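Local coordinates for protein tyrosine--tRNA ligase (Aeropyrum pernix, PDB 2CYA) that probably attaches tyrosine to tRNA(Tyr) in two steps, first activating the amino acid with ATP and then passing it to the tRNA acceptor end, at residues F69-A74 against V112-A117; G38-E43 against I180-M185; F290-D295 against L324-A329; D255-K260 against E332-V337. All blocks are in the same frame, centred on the assembly; numbering follows the deposited sequence.

Interaction 1. Residues F69-A74 against V112-A117; sequences FSVLEA and VRFVDA
V112 meets strand 69-73 through CG1, which lies 3.6 Å from V71 CG2 and also comes toward the edge of the F69 ring. R113 follows with a nearly straight backbone bond, its N 3.1 Å from F69 O, while its O accepts V71 N. The R113 side chain folds at chi3 (56°) and turns back onto the neighbouring strand, where NE and NH2 each lie 3.0 Å from S70 OG. Both bonds are bent (142° at the hydrogen) but close to the guanidinium plane, and V115 CG2 sits over one face of that group. With an alanine at S70, both donors would lose this shared acceptor and the guanidinium would probably be freer to turn. On the other side of the sheet, F114 runs alongside V71, and its CD2 is 3.6 Å from E73 OE2, an oxygen also salt-bridged to R99 of helix 88-104. V115 N bonds to V71 O, and V115 O receives E73 N at 2.7 Å. At D116, OD2 stands 4.4 Å from E73 OE1; a water donating to both oxygens probably eases their repulsion, while D116 OD1 caps E118 N. A117 N closes the ladder on E73 O. These bonds, with every bridge parallel and 113-116 outermost in the chain's sheet, describe an edge pair of the Rossmann-type fold of class I synthetases, with D116 as N-cap of the helix that follows.

Interaction 2. Residues G38-E43 against I180-M185; sequences GYIGYE and IALGGM. With SO4 (sulfate ion), chain D.
A chi1 of -176° turns I40 CG1 away from its own amide nitrogen and lays it 3.4 Å from L182 O, and the extended chain carries CD1 on toward the sulfate ion. L182, on the same side of the sheet, sends CD2 to within 4.3 Å of I40 CB. Y39 faces the other way; its chi1 of 94° is well off a staggered value and swings the ring so that its edge, at CE2, comes 4.2 Å from A181 CB. G41 N of the same strand lies over one ring face, toward the rim. The backbones are joined by a fairly straight bond from L182 N to Y39 O (2.9 Å) and a longer, more bent one from Y39 N to I180 O (3.3 Å). Both strands run parallel as neighbours inside the sheet of a Rossmann-type nucleotide-binding fold, and Y39 is a predicted tyrosine-binding residue with D172 close to its side chain. The segment axes diverge at 33°, and the direct ladder gives way to water: one molecule accepts from G41 N at 2.8 Å and donates to L182 O at 2.7 Å, satisfying both groups across the widening gap. Farther along, strand 180-184 reaches the sulfate, probably a guest from the crystallisation liquor, through a weak bond from G184 N to its O2 (3.0 Å). Strand 68-73 flanks 38-42 on its other edge.

Interaction 3. Residues F290-D295 against L324-A329; sequences FTLRVD and LDLKNA
V294 and L292 press onto one side of the helix start at 324-329, where a short two-stranded antiparallel sheet (292-293 with 305-306) packs against helix 323-346, probably within the C-terminal anticodon-recognising region known from tyrosyl-tRNA synthetases. The fit is one of shape, since no hydrogen bond crosses it. V294 is the bump that spans one helical turn: a chi1 of -173° swings CG1 to the side of D325, 3.9 Å from its CB, while CG2 points to A329, 3.7 Å from its CB. D325 and A329 are four residues apart, so the two methyls of one valine rest on successive turns. The small A329 side chain leaves a shallow place there, and the strand closes over it from several directions: R293 O lies 3.8 Å from A329 CB, and L292 CD1 lies 3.9 Å from the same methyl. L292 then extends its other branch to L326, whose CB points away from the strand but whose CD1 returns to within 4.3 Å of L292 CD2. L312 of helix 309-317 touches both leucines, and L321 touches V294 and L326, continuing the apolar packing. L292 CD1 also comes 3.6 Å from A329 O, a carbonyl oxygen that accepts a hydrogen bond from S333 OG.

Interaction 4. Residues D255-K260 against E332-V337; sequences DDIRRK and ESLIEV
R258 and E332 form a two-pronged salt bridge between helices 254-262 and 323-346, whose segment axes run roughly antiparallel (145°) and come within 9.5 Å, a helix-helix packing probably in the helical C-terminal region of tyrosyl-tRNA synthetases. R258 NE donates to E332 OE2 at 2.7 Å, and R258 NH1 reaches E332 OE1 at 3.3 Å. Both bonds are nearly straight and use the syn lone pairs, and the guanidinium and carboxylate planes are only 7° apart. R258 extends from CG to NE, whereas E332 folds at chi2 (-59°), turning its carboxylate so that each oxygen meets one nitrogen of the side-on guanidinium. I335 CD1 lies over one guanidinium face, 3.8 Å from R258 NE. A methionine in place of R258 would probably leave both E332 oxygens without these donors and the carboxylate freer to turn. Inward of the ion pair the contact is apolar: I257 CG2 lies 4.0 Å from I335 CG1 and 4.1 Å from L334 CD2. K260 NZ, facing elsewhere, is satisfied by D252 and the carbonyl oxygens of P244 and A247. The pattern is consistent with a buried apolar seam closed at a partly exposed edge by an ion pair, whose two bonds hold guanidinium and carboxylate nearly coplanar.

Interactions 1 and 2 belong to one sheet and are joined through the pairing of strands 68-73 and 37-42, where L72 N probably bonds to I40 O (2.8 Å). Both are mostly buried and held by backbone bonds, but interaction 1 lies at the sheet's edge with a continuous ladder, whereas interaction 2 is internal and passes to water. Interactions 3 and 4, on another part of the chain, share helix 323-346 and touch where L292 CD1 meets S333 OG. Interaction 3 is partly buried and purely packing; interaction 4 adds an ion pair to a buried apolar seam. Nearest atoms of interactions 2 and 4 are about 17 Å apart.

Interaction 1. Residues F69-A74 against V112-A117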
# COMPACT_ATOMS: atom_id res chain seq x y z
N PHE A 69 -26.57 4.21 -4.67
CA PHE A 69 -25.81 3.69 -3.55
C PHE A 69 -25.15 2.33 -3.67
O PHE A 69 -25.69 1.40 -4.28
CB PHE A 69 -26.74 3.67 -2.32
CG PHE A 69 -26.05 3.92 -1.02
CD1 PHE A 69 -25.71 5.21 -0.65
CD2 PHE A 69 -25.66 2.85 -0.21
CE1 PHE A 69 -24.97 5.44 0.53
CE2 PHE A 69 -24.93 3.07 0.96
CZ PHE A 69 -24.58 4.36 1.33
N SER A 70 -23.99 2.24 -3.03
CA SER A 70 -23.21 1.01 -2.96
C SER A 70 -22.81 0.76 -1.52
O SER A 70 -22.63 1.69 -0.71
CB SER A 70 -21.92 1.12 -3.79
OG SER A 70 -22.17 1.39 -5.14
N VAL A 71 -22.68 -0.51 -1.18
CA VAL A 71 -22.22 -0.87 0.15
C VAL A 71 -20.91 -1.61 -0.14
O VAL A 71 -20.88 -2.57 -0.92
CB VAL A 71 -23.20 -1.82 0.90
CG1 VAL A 71 -22.53 -2.34 2.18
CG2 VAL A 71 -24.51 -1.06 1.30
N LEU A 72 -19.82 -1.14 0.44
CA LEU A 72 -18.54 -1.82 0.23
C LEU A 72 -18.27 -2.77 1.39
O LEU A 72 -18.10 -2.34 2.52
CB LEU A 72 -17.37 -0.83 0.13
CG LEU A 72 -16.01 -1.56 0.00
CD1 LEU A 72 -15.94 -2.20 -1.39
CD2 LEU A 72 -14.81 -0.58 0.22
N GLU A 73 -18.25 -4.07 1.11
CA GLU A 73 -17.95 -5.04 2.15
C GLU A 73 -16.44 -4.96 2.22
O GLU A 73 -15.75 -5.58 1.42
CB GLU A 73 -18.45 -6.43 1.72
CG GLU A 73 -19.97 -6.38 1.51
CD GLU A 73 -20.57 -7.59 0.85
OE1 GLU A 73 -19.83 -8.33 0.16
OE2 GLU A 73 -21.80 -7.80 1.02
N ALA A 74 -15.94 -4.16 3.16
CA ALA A 74 -14.50 -3.90 3.32
C ALA A 74 -13.76 -5.06 3.95
O ALA A 74 -13.20 -4.93 5.05
CB ALA A 74 -14.31 -2.64 4.15
N VAL A 112 -29.53 -1.44 -4.10
CA VAL A 112 -28.18 -1.24 -3.58
C VAL A 112 -27.18 -2.17 -4.26
O VAL A 112 -27.46 -3.34 -4.45
CB VAL A 112 -28.10 -1.51 -2.05
CG1 VAL A 112 -26.68 -1.26 -1.54
CG2 VAL A 112 -29.10 -0.63 -1.31
N ARG A 113 -26.01 -1.65 -4.62
CA ARG A 113 -24.98 -2.47 -5.23
C ARG A 113 -23.97 -2.90 -4.15
O ARG A 113 -23.23 -2.08 -3.60
CB ARG A 113 -24.27 -1.70 -6.34
CG ARG A 113 -23.24 -2.52 -7.10
CD ARG A 113 -22.44 -1.67 -8.10
NE ARG A 113 -21.77 -0.52 -7.48
CZ ARG A 113 -20.49 -0.21 -7.66
NH1 ARG A 113 -19.72 -0.97 -8.45
NH2 ARG A 113 -19.98 0.87 -7.09
N PHE A 114 -23.96 -4.19 -3.83
CA PHE A 114 -23.03 -4.71 -2.84
C PHE A 114 -21.74 -5.06 -3.56
O PHE A 114 -21.76 -5.74 -4.59
CB PHE A 114 -23.61 -5.94 -2.13
CG PHE A 114 -24.69 -5.60 -1.14
CD1 PHE A 114 -26.01 -5.47 -1.54
CD2 PHE A 114 -24.37 -5.39 0.20
CE1 PHE A 114 -27.01 -5.13 -0.62
CE2 PHE A 114 -25.35 -5.05 1.13
CZ PHE A 114 -26.67 -4.92 0.72
N VAL A 115 -20.62 -4.58 -3.01
CA VAL A 115 -19.30 -4.78 -3.60
C VAL A 115 -18.34 -5.33 -2.56
O VAL A 115 -18.21 -4.77 -1.47
CB VAL A 115 -18.71 -3.42 -4.08
CG1 VAL A 115 -17.47 -3.63 -4.93
CG2 VAL A 115 -19.75 -2.66 -4.83
N ASP A 116 -17.68 -6.43 -2.90
CA ASP A 116 -16.67 -7.03 -2.02
C ASP A 116 -15.35 -6.30 -2.34
O ASP A 116 -15.02 -6.09 -3.50
CB ASP A 116 -16.52 -8.53 -2.33
CG ASP A 116 -15.55 -9.24 -1.39
OD1 ASP A 116 -14.40 -8.78 -1.24
OD2 ASP A 116 -15.95 -10.25 -0.78
N ALA A 117 -14.60 -5.90 -1.32
CA ALA A 117 -13.33 -5.20 -1.56
C ALA A 117 -12.43 -5.95 -2.55
O ALA A 117 -11.58 -5.35 -3.22
CB ALA A 117 -12.60 -5.01 -0.24
O HOH W 1 -18.12 -10.10 0.94

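Interaction 2. Residues G38-E43 against I180-M185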
# COMPACT_ATOMS: atom_id res chain seq x y z
N GLY A 38 -23.05 7.41 -3.90
CA GLY A 38 -22.59 7.37 -2.53
C GLY A 38 -22.38 5.94 -2.09
O GLY A 38 -22.77 5.00 -2.79
N TYR A 39 -21.76 5.76 -0.94
CA TYR A 39 -21.56 4.42 -0.41
C TYR A 39 -21.35 4.50 1.08
O TYR A 39 -21.33 5.60 1.66
CB TYR A 39 -20.31 3.76 -1.04
CG TYR A 39 -19.01 3.90 -0.23
CD1 TYR A 39 -18.09 2.84 -0.16
CD2 TYR A 39 -18.70 5.08 0.46
CE1 TYR A 39 -16.91 2.94 0.57
CE2 TYR A 39 -17.51 5.19 1.21
CZ TYR A 39 -16.63 4.11 1.26
OH TYR A 39 -15.47 4.18 2.04
N ILE A 40 -21.24 3.32 1.68
CA ILE A 40 -20.84 3.18 3.07
C ILE A 40 -19.90 1.97 2.97
O ILE A 40 -20.14 1.03 2.18
CB ILE A 40 -21.97 2.86 4.09
CG1 ILE A 40 -21.34 2.84 5.50
CG2 ILE A 40 -22.66 1.54 3.78
CD1 ILE A 40 -22.32 2.60 6.69
N GLY A 41 -18.80 2.04 3.70
CA GLY A 41 -17.85 0.95 3.72
C GLY A 41 -17.81 0.51 5.16
O GLY A 41 -17.70 1.35 6.07
N TYR A 42 -17.89 -0.79 5.40
CA TYR A 42 -17.86 -1.28 6.76
C TYR A 42 -17.09 -2.58 6.82
O TYR A 42 -17.06 -3.33 5.84
CB TYR A 42 -19.29 -1.51 7.25
CG TYR A 42 -19.88 -2.80 6.76
CD1 TYR A 42 -19.84 -3.95 7.56
CD2 TYR A 42 -20.40 -2.92 5.46
CE1 TYR A 42 -20.31 -5.19 7.07
CE2 TYR A 42 -20.87 -4.15 4.96
CZ TYR A 42 -20.81 -5.27 5.78
OH TYR A 42 -21.28 -6.49 5.31
N GLU A 43 -16.48 -2.85 7.97
CA GLU A 43 -15.74 -4.08 8.16
C GLU A 43 -16.70 -5.19 8.61
O GLU A 43 -17.39 -5.04 9.62
CB GLU A 43 -14.67 -3.91 9.26
CG GLU A 43 -13.48 -3.01 8.91
CD GLU A 43 -12.54 -2.80 10.11
OE1 GLU A 43 -12.32 -3.75 10.89
OE2 GLU A 43 -12.03 -1.68 10.28
N ILE A 180 -20.63 11.25 -2.28
CA ILE A 180 -20.92 11.14 -0.85
C ILE A 180 -20.37 9.90 -0.16
O ILE A 180 -20.47 8.79 -0.67
CB ILE A 180 -22.45 11.11 -0.59
CG1 ILE A 180 -23.13 12.38 -1.09
CG2 ILE A 180 -22.70 10.94 0.90
CD1 ILE A 180 -24.65 12.25 -1.08
N ALA A 181 -19.85 10.10 1.04
CA ALA A 181 -19.32 9.02 1.85
C ALA A 181 -20.12 8.97 3.16
O ALA A 181 -20.04 9.88 3.97
CB ALA A 181 -17.84 9.27 2.16
N LEU A 182 -20.92 7.93 3.34
CA LEU A 182 -21.69 7.77 4.56
C LEU A 182 -20.89 6.87 5.49
O LEU A 182 -20.20 5.96 5.04
CB LEU A 182 -23.03 7.11 4.26
CG LEU A 182 -23.87 6.65 5.46
CD1 LEU A 182 -24.45 7.87 6.15
CD2 LEU A 182 -25.00 5.71 5.00
N GLY A 183 -20.97 7.13 6.79
CA GLY A 183 -20.26 6.30 7.74
C GLY A 183 -20.49 6.77 9.16
O GLY A 183 -21.02 7.86 9.39
N GLY A 184 -20.09 5.95 10.12
CA GLY A 184 -20.23 6.33 11.51
C GLY A 184 -19.21 7.41 11.79
O GLY A 184 -18.31 7.67 10.98
N MET A 185 -19.32 8.05 12.94
CA MET A 185 -18.38 9.10 13.32
C MET A 185 -16.97 8.56 13.45
O MET A 185 -16.02 9.33 13.48
CB MET A 185 -18.79 9.76 14.63
CG MET A 185 -19.86 10.82 14.46
SD MET A 185 -19.25 12.23 13.49
CE MET A 185 -18.47 13.23 14.76
S SO4 D . -19.38 2.05 10.68
O1 SO4 D . -19.19 2.34 9.20
O2 SO4 D . -19.39 3.39 11.41
O3 SO4 D . -20.66 1.47 10.84
O4 SO4 D . -18.17 1.42 11.10
O HOH W 2 -18.07 4.30 5.24

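Interaction 3. Residues F290-D295 against L324-A329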
# COMPACT_ATOMS: atom_id res chain seq x y z
N PHE A 290 -43.63 5.73 14.81
CA PHE A 290 -43.36 4.86 15.96
C PHE A 290 -43.89 5.49 17.24
O PHE A 290 -43.87 6.71 17.41
CB PHE A 290 -41.86 4.60 16.14
CG PHE A 290 -41.54 3.80 17.38
CD1 PHE A 290 -41.79 2.43 17.43
CD2 PHE A 290 -41.02 4.42 18.52
CE1 PHE A 290 -41.55 1.68 18.59
CE2 PHE A 290 -40.77 3.69 19.69
CZ PHE A 290 -41.03 2.31 19.72
N THR A 291 -44.34 4.62 18.14
CA THR A 291 -44.90 5.02 19.42
C THR A 291 -44.30 4.18 20.54
O THR A 291 -44.19 2.97 20.40
CB THR A 291 -46.41 4.78 19.45
OG1 THR A 291 -46.99 5.21 18.21
CG2 THR A 291 -47.04 5.54 20.59
N LEU A 292 -43.93 4.81 21.65
CA LEU A 292 -43.40 4.06 22.78
C LEU A 292 -44.39 4.12 23.96
O LEU A 292 -44.49 5.15 24.64
CB LEU A 292 -42.04 4.62 23.23
CG LEU A 292 -41.35 3.81 24.33
CD1 LEU A 292 -40.85 2.49 23.76
CD2 LEU A 292 -40.18 4.58 24.92
N ARG A 293 -45.11 3.03 24.18
CA ARG A 293 -46.09 2.94 25.27
C ARG A 293 -45.38 2.61 26.59
O ARG A 293 -44.70 1.59 26.69
CB ARG A 293 -47.11 1.85 24.93
CG ARG A 293 -48.07 1.48 26.07
CD ARG A 293 -48.78 0.16 25.75
NE ARG A 293 -49.52 0.23 24.49
CZ ARG A 293 -49.98 -0.84 23.83
NH1 ARG A 293 -49.77 -2.06 24.31
NH2 ARG A 293 -50.64 -0.67 22.69
N VAL A 294 -45.55 3.46 27.61
CA VAL A 294 -44.90 3.23 28.91
C VAL A 294 -45.86 3.29 30.10
O VAL A 294 -46.87 3.99 30.06
CB VAL A 294 -43.78 4.26 29.17
CG1 VAL A 294 -43.02 3.89 30.43
CG2 VAL A 294 -42.85 4.34 27.98
N ASP A 295 -45.53 2.55 31.15
CA ASP A 295 -46.34 2.51 32.37
C ASP A 295 -45.95 3.60 33.37
O ASP A 295 -46.71 3.90 34.30
CB ASP A 295 -46.23 1.14 33.05
CG ASP A 295 -47.03 0.07 32.33
OD1 ASP A 295 -46.81 -0.14 31.12
OD2 ASP A 295 -47.89 -0.56 32.99
N LEU A 324 -36.07 2.42 35.07
CA LEU A 324 -36.58 1.07 34.96
C LEU A 324 -37.79 0.99 34.04
O LEU A 324 -37.99 -0.01 33.34
CB LEU A 324 -36.92 0.53 36.35
CG LEU A 324 -37.14 -0.98 36.44
CD1 LEU A 324 -36.02 -1.72 35.72
CD2 LEU A 324 -37.19 -1.40 37.89
N ASP A 325 -38.61 2.04 34.03
CA ASP A 325 -39.78 2.03 33.15
C ASP A 325 -39.37 2.22 31.69
O ASP A 325 -40.01 1.68 30.79
CB ASP A 325 -40.77 3.14 33.55
CG ASP A 325 -41.61 2.76 34.77
OD1 ASP A 325 -42.15 1.62 34.79
OD2 ASP A 325 -41.72 3.61 35.68
N LEU A 326 -38.32 3.01 31.48
CA LEU A 326 -37.82 3.25 30.13
C LEU A 326 -37.20 1.94 29.64
O LEU A 326 -37.49 1.49 28.53
CB LEU A 326 -36.78 4.38 30.14
CG LEU A 326 -36.15 4.76 28.79
CD1 LEU A 326 -37.18 5.43 27.89
CD2 LEU A 326 -34.98 5.69 29.03
N LYS A 327 -36.38 1.32 30.49
CA LYS A 327 -35.73 0.05 30.17
C LYS A 327 -36.71 -1.00 29.63
O LYS A 327 -36.52 -1.53 28.53
CB LYS A 327 -35.06 -0.53 31.41
CG LYS A 327 -33.93 0.28 32.00
CD LYS A 327 -32.60 -0.14 31.45
CE LYS A 327 -31.46 0.27 32.38
NZ LYS A 327 -31.52 -0.40 33.71
N ASN A 328 -37.74 -1.30 30.41
CA ASN A 328 -38.73 -2.30 30.01
C ASN A 328 -39.37 -1.98 28.68
O ASN A 328 -39.50 -2.85 27.83
CB ASN A 328 -39.85 -2.43 31.06
CG ASN A 328 -39.48 -3.36 32.18
OD1 ASN A 328 -40.23 -3.51 33.14
ND2 ASN A 328 -38.31 -3.98 32.09
N ALA A 329 -39.78 -0.72 28.52
CA ALA A 329 -40.45 -0.29 27.30
C ALA A 329 -39.52 -0.36 26.10
O ALA A 329 -39.95 -0.72 25.00
CB ALA A 329 -40.98 1.14 27.46

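Interaction 4. Residues D255-K260 against E332-V337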
# COMPACT_ATOMS: atom_id res chain seq x y z
N ASP A 255 -35.16 -13.01 25.65
CA ASP A 255 -34.70 -12.99 27.04
C ASP A 255 -33.32 -12.32 27.16
O ASP A 255 -33.08 -11.57 28.11
CB ASP A 255 -34.64 -14.40 27.61
CG ASP A 255 -34.32 -14.41 29.10
OD1 ASP A 255 -33.33 -15.09 29.49
OD2 ASP A 255 -35.05 -13.76 29.87
N ASP A 256 -32.43 -12.57 26.20
CA ASP A 256 -31.10 -11.95 26.20
C ASP A 256 -31.28 -10.42 26.12
O ASP A 256 -30.61 -9.66 26.82
CB ASP A 256 -30.29 -12.40 24.99
CG ASP A 256 -29.75 -13.81 25.12
OD1 ASP A 256 -29.40 -14.40 24.07
OD2 ASP A 256 -29.66 -14.32 26.25
N ILE A 257 -32.19 -9.98 25.25
CA ILE A 257 -32.45 -8.55 25.10
C ILE A 257 -33.01 -7.93 26.39
O ILE A 257 -32.63 -6.82 26.77
CB ILE A 257 -33.41 -8.29 23.91
CG1 ILE A 257 -32.74 -8.68 22.59
CG2 ILE A 257 -33.79 -6.81 23.85
CD1 ILE A 257 -33.64 -8.53 21.37
N ARG A 258 -33.93 -8.62 27.05
CA ARG A 258 -34.50 -8.12 28.30
C ARG A 258 -33.41 -7.99 29.38
O ARG A 258 -33.39 -7.01 30.14
CB ARG A 258 -35.59 -9.06 28.80
CG ARG A 258 -36.95 -8.81 28.18
CD ARG A 258 -37.95 -9.86 28.57
NE ARG A 258 -39.13 -9.76 27.71
CZ ARG A 258 -39.64 -10.76 27.01
NH1 ARG A 258 -40.71 -10.55 26.26
NH2 ARG A 258 -39.12 -11.98 27.09
N ARG A 259 -32.53 -8.98 29.45
CA ARG A 259 -31.45 -8.98 30.44
C ARG A 259 -30.47 -7.84 30.18
O ARG A 259 -30.20 -7.02 31.05
CB ARG A 259 -30.69 -10.31 30.42
CG ARG A 259 -29.53 -10.39 31.43
CD ARG A 259 -28.44 -11.32 30.91
NE ARG A 259 -29.06 -12.48 30.27
CZ ARG A 259 -28.69 -12.99 29.10
NH1 ARG A 259 -29.34 -14.05 28.62
NH2 ARG A 259 -27.68 -12.47 28.40
N LYS A 260 -29.93 -7.81 28.95
CA LYS A 260 -28.97 -6.78 28.58
C LYS A 260 -29.50 -5.37 28.75
O LYS A 260 -28.77 -4.49 29.21
CB LYS A 260 -28.51 -6.99 27.13
CG LYS A 260 -27.71 -8.26 26.93
CD LYS A 260 -27.27 -8.40 25.46
CE LYS A 260 -26.53 -9.70 25.22
NZ LYS A 260 -25.96 -9.70 23.84
N GLU A 332 -38.85 -4.16 25.28
CA GLU A 332 -39.97 -4.78 24.58
C GLU A 332 -40.09 -4.30 23.13
O GLU A 332 -40.37 -5.11 22.25
CB GLU A 332 -41.27 -4.57 25.38
CG GLU A 332 -41.24 -5.22 26.80
CD GLU A 332 -40.99 -6.73 26.76
OE1 GLU A 332 -41.70 -7.43 25.99
OE2 GLU A 332 -40.09 -7.22 27.49
N SER A 333 -39.89 -3.01 22.87
CA SER A 333 -39.95 -2.50 21.49
C SER A 333 -38.77 -3.04 20.64
O SER A 333 -38.92 -3.37 19.47
CB SER A 333 -39.91 -0.98 21.47
OG SER A 333 -40.97 -0.46 22.24
N LEU A 334 -37.60 -3.13 21.25
CA LEU A 334 -36.41 -3.62 20.56
C LEU A 334 -36.65 -5.06 20.12
O LEU A 334 -36.22 -5.49 19.06
CB LEU A 334 -35.21 -3.56 21.50
CG LEU A 334 -33.82 -3.55 20.89
CD1 LEU A 334 -33.76 -2.51 19.76
CD2 LEU A 334 -32.82 -3.22 22.02
N ILE A 335 -37.32 -5.81 20.98
CA ILE A 335 -37.65 -7.18 20.67
C ILE A 335 -38.48 -7.24 19.38
O ILE A 335 -38.23 -8.09 18.53
CB ILE A 335 -38.42 -7.81 21.84
CG1 ILE A 335 -37.42 -8.15 22.97
CG2 ILE A 335 -39.22 -9.02 21.35
CD1 ILE A 335 -38.06 -8.63 24.26
N GLU A 336 -39.44 -6.32 19.21
CA GLU A 336 -40.24 -6.33 17.99
C GLU A 336 -39.39 -6.00 16.77
O GLU A 336 -39.60 -6.56 15.69
CB GLU A 336 -41.40 -5.33 18.08
CG GLU A 336 -42.43 -5.63 19.17
CD GLU A 336 -42.90 -7.08 19.16
OE1 GLU A 336 -43.15 -7.64 18.06
OE2 GLU A 336 -43.02 -7.67 20.27
N VAL A 337 -38.44 -5.09 16.93
CA VAL A 337 -37.58 -4.73 15.82
C VAL A 337 -36.68 -5.90 15.44
O VAL A 337 -36.47 -6.18 14.26
CB VAL A 337 -36.68 -3.51 16.16
CG1 VAL A 337 -35.65 -3.31 15.04
CG2 VAL A 337 -37.54 -2.22 16.32